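Local coordinates for protein aspartate-semialdehyde dehydrogenase (PDB 3HSK) that catalyses the NADPH-dependent reductive dephosphorylation of 4-phospho-L-aspartate to its semialdehyde, the second step from aspartate toward methionine and threonine, at residues S18-S30 with L39-A52. Residues are numbered along the deposited sequence; the frame is centred on the assembly and turned at random.
Sequences SVKKAGVLGATGS and LSKHPEFEIHALGA. With NAP (NADP nicotinamide-adenine-dinucleotide phosphate), chain C.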
loop_
_atom_site.group_PDB
_atom_site.type_symbol
_atom_site.label_atom_id
_atom_site.label_comp_id
_atom_site.label_asym_id
_atom_site.label_seq_id
_atom_site.Cartn_x
_atom_site.Cartn_y
_atom_site.Cartn_z
ATOM N N SER A 18 19.621 4.566 39.947
ATOM C CA SER A 18 19.991 6.012 39.986
ATOM C C SER A 18 19.182 6.838 38.984
ATOM O O SER A 18 18.920 6.392 37.857
ATOM C CB SER A 18 21.487 6.204 39.732
ATOM O OG SER A 18 21.825 7.582 39.773
ATOM N N VAL A 19 18.809 8.047 39.402
ATOM C CA VAL A 19 17.912 8.907 38.627
ATOM C C VAL A 19 18.672 10.010 37.885
ATOM O O VAL A 19 19.372 10.825 38.500
ATOM C CB VAL A 19 16.805 9.539 39.518
ATOM C CG1 VAL A 19 15.836 10.349 38.678
ATOM C CG2 VAL A 19 16.052 8.464 40.296
ATOM N N LYS A 20 18.531 10.023 36.561
ATOM C CA LYS A 20 19.093 11.082 35.733
ATOM C C LYS A 20 18.048 12.176 35.507
ATOM O O LYS A 20 16.847 11.896 35.444
ATOM C CB LYS A 20 19.587 10.518 34.395
ATOM C CG LYS A 20 20.697 9.472 34.507
ATOM C CD LYS A 20 22.073 10.090 34.778
ATOM C CE LYS A 20 23.110 9.009 35.065
ATOM N NZ LYS A 20 24.506 9.529 35.071
ATOM N N LYS A 21 18.508 13.419 35.395
ATOM C CA LYS A 21 17.615 14.561 35.198
ATOM C C LYS A 21 17.348 14.807 33.715
ATOM O O LYS A 21 18.281 14.930 32.919
ATOM C CB LYS A 21 18.179 15.818 35.872
ATOM C CG LYS A 21 18.029 15.824 37.394
ATOM C CD LYS A 21 18.808 16.965 38.040
ATOM C CE LYS A 21 18.286 17.302 39.444
ATOM N NZ LYS A 21 18.387 16.163 40.414
ATOM N N ALA A 22 16.070 14.880 33.351
ATOM C CA ALA A 22 15.678 14.990 31.944
ATOM C C ALA A 22 14.993 16.305 31.588
ATOM O O ALA A 22 14.103 16.774 32.300
ATOM C CB ALA A 22 14.805 13.808 31.535
ATOM N N GLY A 23 15.433 16.890 30.478
ATOM C CA GLY A 23 14.785 18.057 29.893
ATOM C C GLY A 23 14.031 17.682 28.632
ATOM O O GLY A 23 14.333 16.667 27.994
ATOM N N VAL A 24 13.038 18.497 28.286
ATOM C CA VAL A 24 12.264 18.317 27.058
ATOM C C VAL A 24 12.099 19.652 26.335
ATOM O O VAL A 24 11.495 20.586 26.869
ATOM C CB VAL A 24 10.856 17.696 27.314
ATOM C CG1 VAL A 24 10.141 17.428 25.987
ATOM C CG2 VAL A 24 10.951 16.405 28.134
ATOM N N LEU A 25 12.653 19.730 25.128
ATOM C CA LEU A 25 12.508 20.895 24.267
ATOM C C LEU A 25 11.336 20.672 23.324
ATOM O O LEU A 25 11.122 19.558 22.841
ATOM C CB LEU A 25 13.790 21.133 23.469
ATOM C CG LEU A 25 15.044 21.523 24.260
ATOM C CD1 LEU A 25 16.287 21.438 23.391
ATOM C CD2 LEU A 25 14.889 22.920 24.853
ATOM N N GLY A 26 10.581 21.735 23.060
ATOM C CA GLY A 26 9.354 21.636 22.283
ATOM C C GLY A 26 8.340 20.787 23.026
ATOM O O GLY A 26 7.658 19.952 22.428
ATOM N N ALA A 27 8.242 21.024 24.333
ATOM C CA ALA A 27 7.487 20.172 25.250
ATOM C C ALA A 27 5.980 20.190 25.026
ATOM O O ALA A 27 5.298 19.209 25.319
ATOM C CB ALA A 27 7.810 20.539 26.693
ATOM N N THR A 28 5.475 21.302 24.498
ATOM C CA THR A 28 4.032 21.501 24.313
ATOM C C THR A 28 3.496 20.800 23.066
ATOM O O THR A 28 2.309 20.482 22.985
ATOM C CB THR A 28 3.668 23.003 24.279
ATOM O OG1 THR A 28 4.439 23.664 23.268
ATOM C CG2 THR A 28 3.971 23.648 25.625
ATOM N N GLY A 29 4.383 20.538 22.109
ATOM C CA GLY A 29 4.004 19.875 20.866
ATOM C C GLY A 29 3.609 18.425 21.063
ATOM O O GLY A 29 3.795 17.862 22.149
ATOM N N SER A 30 3.075 17.828 19.998
ATOM C CA SER A 30 2.576 16.450 20.005
ATOM C C SER A 30 3.599 15.412 20.504
ATOM O O SER A 30 3.307 14.647 21.428
ATOM C CB SER A 30 2.065 16.073 18.610
ATOM O OG SER A 30 1.531 14.759 18.608
ATOM N N LEU A 39 8.182 9.648 30.321
ATOM C CA LEU A 39 9.153 9.925 31.388
ATOM C C LEU A 39 8.495 10.045 32.764
ATOM O O LEU A 39 9.155 9.897 33.798
ATOM C CB LEU A 39 9.936 11.204 31.084
ATOM C CG LEU A 39 10.906 11.230 29.899
ATOM C CD1 LEU A 39 11.223 12.663 29.505
ATOM C CD2 LEU A 39 12.182 10.465 30.213
ATOM N N SER A 40 7.191 10.307 32.757
ATOM C CA SER A 40 6.408 10.456 33.974
ATOM C C SER A 40 6.275 9.138 34.733
ATOM O O SER A 40 6.137 9.129 35.956
ATOM C CB SER A 40 5.023 10.997 33.630
ATOM O OG SER A 40 4.520 11.769 34.698
ATOM N N LYS A 41 6.318 8.033 33.993
ATOM C CA LYS A 41 6.178 6.689 34.552
ATOM C C LYS A 41 7.539 6.006 34.744
ATOM O O LYS A 41 7.619 4.895 35.281
ATOM C CB LYS A 41 5.294 5.836 33.638
ATOM C CG LYS A 41 3.982 6.497 33.231
ATOM C CD LYS A 41 3.453 5.903 31.939
ATOM C CE LYS A 41 2.053 6.400 31.630
ATOM N NZ LYS A 41 1.544 5.851 30.336
ATOM N N HIS A 42 8.606 6.673 34.306
ATOM C CA HIS A 42 9.940 6.085 34.344
ATOM C C HIS A 42 10.608 6.273 35.705
ATOM O O HIS A 42 10.719 7.397 36.193
ATOM C CB HIS A 42 10.820 6.651 33.229
ATOM C CG HIS A 42 11.805 5.664 32.687
ATOM N ND1 HIS A 42 12.881 5.204 33.417
ATOM C CD2 HIS A 42 11.874 5.040 31.487
ATOM C CE1 HIS A 42 13.569 4.343 32.691
ATOM N NE2 HIS A 42 12.980 4.227 31.515
ATOM N N PRO A 43 11.047 5.159 36.323
ATOM C CA PRO A 43 11.702 5.150 37.633
ATOM C C PRO A 43 13.135 5.686 37.603
ATOM O O PRO A 43 13.691 6.023 38.649
ATOM C CB PRO A 43 11.722 3.656 38.006
ATOM C CG PRO A 43 10.815 2.970 37.016
ATOM C CD PRO A 43 10.917 3.794 35.784
ATOM N N GLU A 44 13.715 5.760 36.410
ATOM C CA GLU A 44 15.122 6.103 36.242
ATOM C C GLU A 44 15.328 7.574 35.874
ATOM O O GLU A 44 16.438 8.092 35.991
ATOM C CB GLU A 44 15.734 5.205 35.165
ATOM C CG GLU A 44 17.162 4.750 35.417
ATOM C CD GLU A 44 17.512 3.486 34.631
ATOM O OE1 GLU A 44 16.691 2.538 34.621
ATOM O OE2 GLU A 44 18.605 3.442 34.026
ATOM N N PHE A 45 14.262 8.240 35.430
ATOM C CA PHE A 45 14.349 9.637 34.994
ATOM C C PHE A 45 13.504 10.592 35.827
ATOM O O PHE A 45 12.482 10.208 36.396
ATOM C CB PHE A 45 13.989 9.774 33.508
ATOM C CG PHE A 45 14.945 9.071 32.589
ATOM C CD1 PHE A 45 16.166 9.654 32.254
ATOM C CD2 PHE A 45 14.629 7.823 32.061
ATOM C CE1 PHE A 45 17.060 9.000 31.409
ATOM C CE2 PHE A 45 15.513 7.163 31.215
ATOM C CZ PHE A 45 16.732 7.751 30.887
ATOM N N GLU A 46 13.957 11.840 35.886
ATOM C CA GLU A 46 13.255 12.914 36.574
ATOM C C GLU A 46 13.068 14.077 35.604
ATOM O O GLU A 46 14.049 14.639 35.102
ATOM C CB GLU A 46 14.057 13.370 37.803
ATOM C CG GLU A 46 13.415 14.486 38.628
ATOM C CD GLU A 46 14.349 15.046 39.698
ATOM O OE1 GLU A 46 14.919 14.250 40.482
ATOM O OE2 GLU A 46 14.507 16.288 39.758
ATOM N N ILE A 47 11.809 14.416 35.333
ATOM C CA ILE A 47 11.479 15.562 34.491
ATOM C C ILE A 47 11.857 16.847 35.228
ATOM O O ILE A 47 11.237 17.215 36.227
ATOM C CB ILE A 47 9.989 15.563 34.068
ATOM C CG1 ILE A 47 9.658 14.277 33.293
ATOM C CG2 ILE A 47 9.676 16.793 33.219
ATOM C CD1 ILE A 47 8.185 13.899 33.261
ATOM N N HIS A 48 12.891 17.512 34.726
ATOM C CA HIS A 48 13.526 18.617 35.434
ATOM C C HIS A 48 13.306 19.971 34.764
ATOM O O HIS A 48 13.184 20.987 35.446
ATOM C CB HIS A 48 15.027 18.340 35.584
ATOM C CG HIS A 48 15.695 19.185 36.620
ATOM N ND1 HIS A 48 16.553 20.215 36.300
ATOM C CD2 HIS A 48 15.628 19.157 37.972
ATOM C CE1 HIS A 48 16.988 20.784 37.410
ATOM N NE2 HIS A 48 16.441 20.161 38.439
ATOM N N ALA A 49 13.269 19.981 33.432
ATOM C CA ALA A 49 13.091 21.212 32.661
ATOM C C ALA A 49 12.220 20.976 31.430
ATOM O O ALA A 49 12.368 19.960 30.744
ATOM C CB ALA A 49 14.446 21.780 32.252
ATOM N N LEU A 50 11.310 21.911 31.163
ATOM C CA LEU A 50 10.483 21.877 29.955
ATOM C C LEU A 50 10.646 23.158 29.152
ATOM O O LEU A 50 10.685 24.249 29.715
ATOM C CB LEU A 50 9.008 21.662 30.302
ATOM C CG LEU A 50 8.572 20.365 30.995
ATOM C CD1 LEU A 50 7.062 20.335 31.119
ATOM C CD2 LEU A 50 9.064 19.123 30.252
ATOM N N GLY A 51 10.734 23.026 27.834
ATOM C CA GLY A 51 10.971 24.173 26.970
ATOM C C GLY A 51 10.011 24.274 25.803
ATOM O O GLY A 51 9.714 23.274 25.145
ATOM N N ALA A 52 9.526 25.491 25.560
ATOM C CA ALA A 52 8.721 25.820 24.384
ATOM C C ALA A 52 8.987 27.271 23.964
ATOM O O ALA A 52 9.948 27.883 24.432
ATOM C CB ALA A 52 7.246 25.589 24.660
HETATM P PA NAP C . 4.876 23.014 16.730
HETATM O O1A NAP C . 3.875 23.241 17.800
HETATM O O2A NAP C . 4.858 24.120 15.742
HETATM O O5B NAP C . 6.343 22.855 17.369
HETATM C C5B NAP C . 6.627 21.809 18.267
HETATM C C4B NAP C . 7.184 22.414 19.544
HETATM O O4B NAP C . 8.129 23.420 19.216
HETATM C C3B NAP C . 6.090 23.070 20.374
HETATM O O3B NAP C . 6.171 22.631 21.708
HETATM C C2B NAP C . 6.389 24.552 20.276
HETATM O O2B NAP C . 6.078 25.254 21.454
HETATM C C1B NAP C . 7.878 24.588 19.974
HETATM N N9A NAP C . 8.237 25.826 19.254
HETATM C C8A NAP C . 7.670 26.324 18.109
HETATM N N7A NAP C . 8.287 27.484 17.793
HETATM C C5A NAP C . 9.238 27.736 18.721
HETATM C C6A NAP C . 10.152 28.776 18.884
HETATM N N6A NAP C . 10.194 29.779 18.014
HETATM N N1A NAP C . 11.025 28.761 19.961
HETATM C C2A NAP C . 10.991 27.718 20.870
HETATM N N3A NAP C . 10.076 26.695 20.702
HETATM C C4A NAP C . 9.216 26.701 19.649
HETATM O O3 NAP C . 4.621 21.595 16.010
HETATM P PN NAP C . 3.653 20.357 16.374
HETATM O O1N NAP C . 3.538 19.512 15.161
HETATM O O2N NAP C . 4.097 19.738 17.645
HETATM O O5D NAP C . 2.232 21.075 16.624
HETATM C C5D NAP C . 1.051 20.307 16.735
HETATM C C4D NAP C . 0.182 20.357 15.473
HETATM O O4D NAP C . -1.135 20.751 15.837
HETATM C C3D NAP C . 0.662 21.327 14.392
HETATM O O3D NAP C . 1.299 20.652 13.329
HETATM C C2D NAP C . -0.591 22.051 13.930
HETATM O O2D NAP C . -1.092 21.485 12.736
HETATM C C1D NAP C . -1.602 21.839 15.052
HETATM N N1N NAP C . -1.771 23.068 15.874
HETATM C C2N NAP C . -2.934 23.786 15.747
HETATM C C3N NAP C . -3.148 24.947 16.498
HETATM C C7N NAP C . -4.533 25.533 16.587
HETATM O O7N NAP C . -4.697 26.877 16.994
HETATM N N7N NAP C . -5.583 24.768 16.279
HETATM C C4N NAP C . -2.157 25.378 17.385
HETATM C C5N NAP C . -0.975 24.648 17.515
HETATM C C6N NAP C . -0.797 23.494 16.753
HETATM P P2B NAP C . 4.842 26.290 21.485
HETATM O O1X NAP C . 5.176 27.366 22.485
HETATM O O2X NAP C . 3.587 25.563 21.899
HETATM O O3X NAP C . 4.619 26.907 20.125
#
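Strands 20-25 and 45-52 run parallel at 44°, their axes approaching to 4.5 Å, with backbone hydrogen bonds passing from Lys20 N to Glu44 O at one end and from Gly51 N to Val24 O at the other. With helix 30-39 they form the first beta-alpha-beta unit of the Rossmann-type NADP-binding domain. A beta bulge shifts the register by one between Ala22 and Gly23, and Ala22 O takes the NH of His48 at 2.8 Å.

On the helix-covered face, Val24 and Leu50 run alongside each other, with Leu50 CD2 3.7 Å from Val24 CB. Val24 CG2 meets Leu39 CD1 tip to tip at 4.0 Å; such branched apolar chains suit a buried layer, on which Ile36 of helix 30-39 packs. The small methyl of Ala22 touches Leu39 CD1 and the Phe45 ring.

Near the N-terminal ends of the strands the other face carries polar chains, Lys21 and Glu46. With CG anti to the backbone N (chi1 -163°), the His48 ring lies under the Lys21 chain, whose CD sits over the ring centre in a CH-pi contact, 4.0 Å from the centroid. Lys21 NZ makes a long salt bridge to Glu46 OE2.

Beyond the strand comes the glycine-rich turn, where Gly26 has positive phi (64°) and lies against the cofactor ribose, a place suited to a residue without a side chain. Ala27 N bonds to Gly51 O at 2.8 Å, tying the turn to the second strand. At the pocket, Ser30 N donates a hydrogen bond to NADP O2N at 3.2 Å.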